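PDB 6FSK: DyP-type peroxidase from Pleurotus ostreatus PC15, which probably uses hydrogen peroxide to oxidise dyes and other substrates at a heme b centre, as DyP-type peroxidases do. Local coordinates for residues S272-L275 and G276-V280; P325-H329 and I330-Y334. The protein carries 1 engineered substitution. One frame throughout, in Å; residues are numbered along the deposited sequence.

Contact 1 (S272-L275 and G276-V280); sequences SELL and GARIV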
loop_
_atom_site.group_PDB
_atom_site.type_symbol
_atom_site.label_atom_id
_atom_site.label_comp_id
_atom_site.label_asym_id
_atom_site.label_seq_id
_atom_site.Cartn_x
_atom_site.Cartn_y
_atom_site.Cartn_z
ATOM N N SER A 272 -11.542 2.878 -24.552
ATOM C CA SER A 272 -11.344 3.595 -23.297
ATOM C C SER A 272 -11.162 2.562 -22.194
ATOM O O SER A 272 -10.301 2.715 -21.281
ATOM C CB SER A 272 -12.512 4.525 -23.036
ATOM O OG SER A 272 -12.475 5.622 -23.943
ATOM N N GLU A 273 -11.932 1.492 -22.255
ATOM C CA GLU A 273 -11.825 0.417 -21.246
ATOM C C GLU A 273 -10.452 -0.245 -21.287
ATOM O O GLU A 273 -9.787 -0.480 -20.270
ATOM C CB GLU A 273 -12.903 -0.645 -21.503
ATOM C CG GLU A 273 -12.977 -1.840 -20.548
ATOM C CD GLU A 273 -13.927 -2.971 -21.086
ATOM O OE1 GLU A 273 -14.366 -2.946 -22.324
ATOM O OE2 GLU A 273 -14.327 -3.859 -20.280
ATOM N N LEU A 274 -9.964 -0.447 -22.506
ATOM C CA LEU A 274 -8.639 -1.083 -22.748
ATOM C C LEU A 274 -7.580 -0.127 -22.229
ATOM O O LEU A 274 -6.603 -0.577 -21.665
ATOM C CB LEU A 274 -8.434 -1.337 -24.223
ATOM C CG LEU A 274 -7.069 -1.895 -24.630
ATOM C CD1 LEU A 274 -6.827 -3.221 -24.003
ATOM C CD2 LEU A 274 -6.918 -1.996 -26.141
ATOM N N LEU A 275 -7.719 1.176 -22.439
ATOM C CA LEU A 275 -6.711 2.089 -21.909
ATOM C C LEU A 275 -6.569 1.982 -20.416
ATOM O O LEU A 275 -5.435 1.969 -19.898
ATOM C CB LEU A 275 -6.947 3.569 -22.317
ATOM C CG LEU A 275 -5.995 4.603 -21.701
ATOM C CD1 LEU A 275 -4.604 4.329 -22.199
ATOM C CD2 LEU A 275 -6.452 6.019 -22.087
ATOM N N GLY A 276 -7.713 1.966 -19.723
ATOM C CA GLY A 276 -7.678 1.825 -18.247
ATOM C C GLY A 276 -6.938 0.578 -17.822
ATOM O O GLY A 276 -6.073 0.621 -16.934
ATOM N N ALA A 277 -7.270 -0.506 -18.474
ATOM C CA ALA A 277 -6.657 -1.805 -18.179
ATOM C C ALA A 277 -5.170 -1.784 -18.397
ATOM O O ALA A 277 -4.382 -2.351 -17.639
ATOM C CB ALA A 277 -7.309 -2.919 -18.996
ATOM N N ARG A 278 -4.759 -1.086 -19.456
ATOM C CA ARG A 278 -3.330 -0.989 -19.836
ATOM C C ARG A 278 -2.551 -0.056 -18.905
ATOM O O ARG A 278 -1.370 -0.318 -18.643
ATOM C CB ARG A 278 -3.193 -0.697 -21.318
ATOM C CG ARG A 278 -3.625 -1.842 -22.193
ATOM C CD ARG A 278 -3.478 -1.586 -23.645
ATOM N NE ARG A 278 -2.070 -1.269 -24.069
ATOM C CZ ARG A 278 -1.162 -2.177 -24.495
ATOM N NH1 ARG A 278 -1.414 -3.502 -24.412
ATOM N NH2 ARG A 278 0.016 -1.798 -24.979
ATOM N N ILE A 279 -3.205 0.941 -18.340
ATOM C CA ILE A 279 -2.575 1.824 -17.381
ATOM C C ILE A 279 -2.379 1.063 -16.041
ATOM O O ILE A 279 -1.409 1.301 -15.346
ATOM C CB ILE A 279 -3.439 3.094 -17.152
ATOM C CG1 ILE A 279 -3.104 4.014 -18.361
ATOM C CG2 ILE A 279 -3.185 3.699 -15.773
ATOM C CD1 ILE A 279 -4.050 5.177 -18.412
ATOM N N VAL A 280 -3.315 0.200 -15.674
ATOM C CA VAL A 280 -3.213 -0.512 -14.388
ATOM C C VAL A 280 -2.379 -1.759 -14.513
ATOM O O VAL A 280 -1.557 -2.091 -13.650
ATOM C CB VAL A 280 -4.624 -0.845 -13.886
ATOM C CG1 VAL A 280 -4.527 -1.718 -12.624
ATOM C CG2 VAL A 280 -5.359 0.438 -13.585
#

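Contact 2 (P325-H329 and I330-Y334); sequences PFAAH and IRKTY. With HEM (protoporphyrin IX containing Fe), chain C.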
loop_
_atom_site.group_PDB
_atom_site.type_symbol
_atom_site.label_atom_id
_atom_site.label_comp_id
_atom_site.label_asym_id
_atom_site.label_seq_id
_atom_site.Cartn_x
_atom_site.Cartn_y
_atom_site.Cartn_z
ATOM N N PRO A 325 1.901 -2.319 -21.352
ATOM C CA PRO A 325 2.903 -1.244 -21.318
ATOM C C PRO A 325 3.949 -1.471 -20.271
ATOM O O PRO A 325 3.642 -1.947 -19.190
ATOM C CB PRO A 325 2.060 0.037 -21.031
ATOM C CG PRO A 325 0.650 -0.352 -21.415
ATOM C CD PRO A 325 0.537 -1.803 -21.117
ATOM N N PHE A 326 5.165 -1.030 -20.511
ATOM C CA PHE A 326 6.178 -1.076 -19.475
ATOM C C PHE A 326 5.830 -0.281 -18.230
ATOM O O PHE A 326 6.223 -0.662 -17.117
ATOM C CB PHE A 326 7.543 -0.652 -20.057
ATOM C CG PHE A 326 8.060 -1.560 -21.150
ATOM C CD1 PHE A 326 7.861 -2.915 -21.131
ATOM C CD2 PHE A 326 8.757 -0.994 -22.184
ATOM C CE1 PHE A 326 8.377 -3.747 -22.166
ATOM C CE2 PHE A 326 9.252 -1.797 -23.218
ATOM C CZ PHE A 326 9.034 -3.169 -23.193
ATOM N N ALA A 327 5.045 0.793 -18.432
ATOM C CA ALA A 327 4.708 1.713 -17.330
ATOM C C ALA A 327 3.360 1.404 -16.651
ATOM O O ALA A 327 2.838 2.169 -15.862
ATOM C CB ALA A 327 4.727 3.156 -17.785
ATOM N N ALA A 328 2.778 0.237 -16.929
ATOM C CA ALA A 328 1.555 -0.177 -16.210
ATOM C C ALA A 328 1.823 -0.185 -14.722
ATOM O O ALA A 328 2.944 -0.556 -14.303
ATOM C CB ALA A 328 1.140 -1.549 -16.675
ATOM N N HIS A 329 0.816 0.179 -13.917
ATOM C CA HIS A 329 1.054 0.301 -12.467
ATOM C C HIS A 329 1.608 -0.903 -11.807
ATOM O O HIS A 329 2.565 -0.835 -11.085
ATOM C CB HIS A 329 -0.241 0.700 -11.827
ATOM C CG HIS A 329 -0.186 0.764 -10.345
ATOM N ND1 HIS A 329 0.663 1.591 -9.656
ATOM C CD2 HIS A 329 -0.933 0.134 -9.408
ATOM C CE1 HIS A 329 0.432 1.463 -8.353
ATOM N NE2 HIS A 329 -0.479 0.530 -8.175
ATOM N N ILE A 330 1.074 -2.060 -12.134
ATOM C CA ILE A 330 1.549 -3.261 -11.411
ATOM C C ILE A 330 2.977 -3.584 -11.820
ATOM O O ILE A 330 3.709 -4.230 -11.074
ATOM C CB ILE A 330 0.654 -4.542 -11.587
ATOM C CG1 ILE A 330 0.712 -5.112 -13.021
ATOM C CG2 ILE A 330 -0.746 -4.225 -11.095
ATOM C CD1 ILE A 330 -0.064 -6.426 -13.172
ATOM N N ARG A 331 3.351 -3.226 -13.058
ATOM C CA ARG A 331 4.686 -3.513 -13.547
ATOM C C ARG A 331 5.739 -2.572 -12.989
ATOM O O ARG A 331 6.905 -2.964 -12.773
ATOM C CB ARG A 331 4.668 -3.509 -15.108
ATOM C CG ARG A 331 5.910 -4.033 -15.824
ATOM C CD ARG A 331 5.465 -4.341 -17.268
ATOM N NE ARG A 331 6.631 -4.914 -17.961
ATOM C CZ ARG A 331 6.524 -5.536 -19.124
ATOM N NH1 ARG A 331 5.373 -5.481 -19.772
ATOM N NH2 ARG A 331 7.566 -6.116 -19.615
ATOM N N LYS A 332 5.351 -1.310 -12.789
ATOM C CA LYS A 332 6.133 -0.306 -12.101
ATOM C C LYS A 332 6.332 -0.674 -10.636
ATOM O O LYS A 332 7.407 -0.400 -10.108
ATOM C CB LYS A 332 5.474 1.057 -12.182
ATOM C CG LYS A 332 5.614 1.719 -13.517
ATOM C CD LYS A 332 6.960 2.457 -13.692
ATOM C CE LYS A 332 6.994 3.398 -14.853
ATOM N NZ LYS A 332 8.238 4.164 -14.814
ATOM N N THR A 333 5.456 -1.409 -10.010
ATOM C CA THR A 333 5.528 -1.639 -8.582
ATOM C C THR A 333 5.994 -3.059 -8.218
ATOM O O THR A 333 6.618 -3.206 -7.198
ATOM C CB THR A 333 4.190 -1.329 -7.879
ATOM O OG1 THR A 333 3.175 -2.190 -8.397
ATOM C CG2 THR A 333 3.798 0.184 -7.980
ATOM N N TYR A 334 5.791 -3.998 -9.105
ATOM C CA TYR A 334 6.434 -5.318 -8.989
ATOM C C TYR A 334 6.891 -5.722 -10.400
ATOM O O TYR A 334 6.130 -6.304 -11.186
ATOM C CB TYR A 334 5.523 -6.366 -8.400
ATOM C CG TYR A 334 6.131 -7.763 -8.311
ATOM C CD1 TYR A 334 7.454 -7.951 -8.138
ATOM C CD2 TYR A 334 5.296 -8.867 -8.355
ATOM C CE1 TYR A 334 7.971 -9.262 -8.085
ATOM C CE2 TYR A 334 5.785 -10.130 -8.286
ATOM C CZ TYR A 334 7.115 -10.313 -8.124
ATOM O OH TYR A 334 7.574 -11.658 -8.126
HETATM C CHA HEM C . -1.209 -3.404 -7.215
HETATM C CHB HEM C . -4.364 0.241 -7.310
HETATM C CHC HEM C . -1.296 2.878 -4.700
HETATM C CHD HEM C . 2.012 -0.659 -4.858
HETATM C C1A HEM C . -2.366 -2.669 -7.483
HETATM C C2A HEM C . -3.511 -3.133 -8.203
HETATM C C3A HEM C . -4.412 -2.140 -8.192
HETATM C C4A HEM C . -3.788 -1.034 -7.532
HETATM C CMA HEM C . -5.739 -2.133 -8.870
HETATM C CAA HEM C . -3.630 -4.493 -8.871
HETATM C CBA HEM C . -4.269 -5.621 -8.070
HETATM C CGA HEM C . -3.405 -6.094 -6.931
HETATM O O1A HEM C . -2.423 -6.806 -7.149
HETATM O O2A HEM C . -3.740 -5.761 -5.766
HETATM C C1B HEM C . -3.823 1.321 -6.608
HETATM C C2B HEM C . -4.454 2.531 -6.333
HETATM C C3B HEM C . -3.636 3.299 -5.566
HETATM C C4B HEM C . -2.421 2.488 -5.402
HETATM C CMB HEM C . -5.811 2.955 -6.838
HETATM C CAB HEM C . -3.749 4.659 -4.994
HETATM C CBB HEM C . -4.902 5.258 -4.787
HETATM C C1C HEM C . -0.097 2.251 -4.557
HETATM C C2C HEM C . 1.083 2.708 -3.955
HETATM C C3C HEM C . 2.045 1.741 -4.009
HETATM C C4C HEM C . 1.414 0.594 -4.617
HETATM C CMC HEM C . 1.223 4.066 -3.320
HETATM C CAC HEM C . 3.479 1.712 -3.612
HETATM C CBC HEM C . 4.264 2.808 -3.561
HETATM C C1D HEM C . 1.345 -1.723 -5.472
HETATM C C2D HEM C . 1.983 -3.074 -5.529
HETATM C C3D HEM C . 1.028 -3.855 -6.165
HETATM C C4D HEM C . -0.063 -2.959 -6.511
HETATM C CMD HEM C . 3.288 -3.507 -4.993
HETATM C CAD HEM C . 1.138 -5.321 -6.567
HETATM C CBD HEM C . 1.829 -5.523 -7.878
HETATM C CGD HEM C . 2.036 -6.987 -8.178
HETATM O O1D HEM C . 1.640 -7.326 -9.321
HETATM O O2D HEM C . 2.443 -7.742 -7.319
HETATM N NA HEM C . -2.482 -1.318 -7.150
HETATM N NB HEM C . -2.562 1.333 -6.113
HETATM N NC HEM C . 0.177 0.965 -5.084
HETATM N ND HEM C . 0.184 -1.700 -6.129
HETATM FE FE HEM C . -1.142 -0.169 -6.194
#

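Contact 1 (S272-L275 and G276-V280)
Leu274 and Arg278 meet one helical turn apart, their side chains running alongside each other in the same direction. The contact is made by hydrocarbon: Arg278 CD lies 3.7 Å from Leu274 CG, and CD1 of the leucine reaches the same methylene. Arg278 runs extended from CA to CD and then bends at chi3 (59°), which lays its methylenes against the leucine while turning the guanidinium off that line. The second pair, Leu275 and Ile279, cross obliquely, with Leu275 CG 3.9 Å from Ile279 CD1. In both leucines CG stands trans to the backbone N (chi1 176° in Leu274, 175° in Leu275), which brings it beside the carbonyl carbon, where it meets Arg278 CD in Leu274 and Ile279 CD1 in Leu275.

Beneath these pairs, a ladder of four main-chain bonds fixes the spacing. Gly276 N donates to Ser272 O at 3.1 Å, and Ala277 N does the same to Glu273 O. The next two are shorter, Arg278 N to Leu274 O and Ile279 N to Leu275 O each measuring 2.9 Å, although their N-H groups point less directly at the acceptor.

Further out, backbone carbonyls receive the buried guanidinium: NH2 bonds to Gln321 O and Gly444 O, NH1 to Thr322 O, and NE weakly to Thr445 O, so its rotation should be closely fixed. Helix 249-258 borders the other pair, Phe255 touching both Leu275 and Ile279, while Leu256 O accepts a hydrogen bond from Ser272 OG. The unbroken i to i+4 main-chain bonding is that of a regular alpha helix, and the side-chain pairs follow from it; these are the last turns of 268-280 in the C-terminal region of a DyP-type peroxidase, ending at Val280 of the heme pocket.

Contact 2 (P325-H329 and I330-Y334)
Phe326 presents a ring edge to the guanidinium of Arg331: CD1 sits over the centre of one guanidinium face, 3.6 Å from CZ, with the two planes 85° apart. An extended chain from CG to NE carries the charged group this far back along the segment, where Asp338 forms a salt bridge with NE and Ser315 OG bonds NH2. Replacing Arg331 by an alanine is likely to leave Asp338 without its charged mate and the Phe326 edge without the flat group it meets.

Metal coordination comes from His329, whose NE2 lies 2.2 Å from the heme iron. This is the axial ligand of the DyP-type heme site, carried on the first turn of helix 329-333, with Asp428 accepting a hydrogen bond from ND1.

Among the hydrogen bonds, the N-cap residue Ala328 offers its carbonyl to Lys332 N at 2.9 Å and, weakly, to Arg331 N. His329 O takes a bond from Thr333 OG1 at 3.1 Å.

Apolar contacts complete the set. Thr333 CG2 packs by His329 CE1 at 3.6 Å, and Ile330 CG2 lies by heme CAA. Away from the iron, Ala327 CB meets Lys332 CE at 3.7 Å.

Overall arrangement
Contact 1 comes first along the chain and contact 2 follows some 45 residues later, both in the C-terminal region of the DyP-type peroxidase family; their centres are about 12 Å apart. Helices 298-302 and 315-318 intervene in sequence, yet the end of helix 268-280 directly meets the start of helix 329-333. The evidence is a probable hydrogen bond from His329 N to Ile279 O at 2.9 Å. A second probable one runs from Ile330 N to Val280 O at 3.0 Å, and Arg278 O packs on Ala328 CB at 3.4 Å. Last-turn carbonyls of one helix thus meet first-turn N-H groups of the next, consistent with the first helix positioning the axial histidine beside the heme.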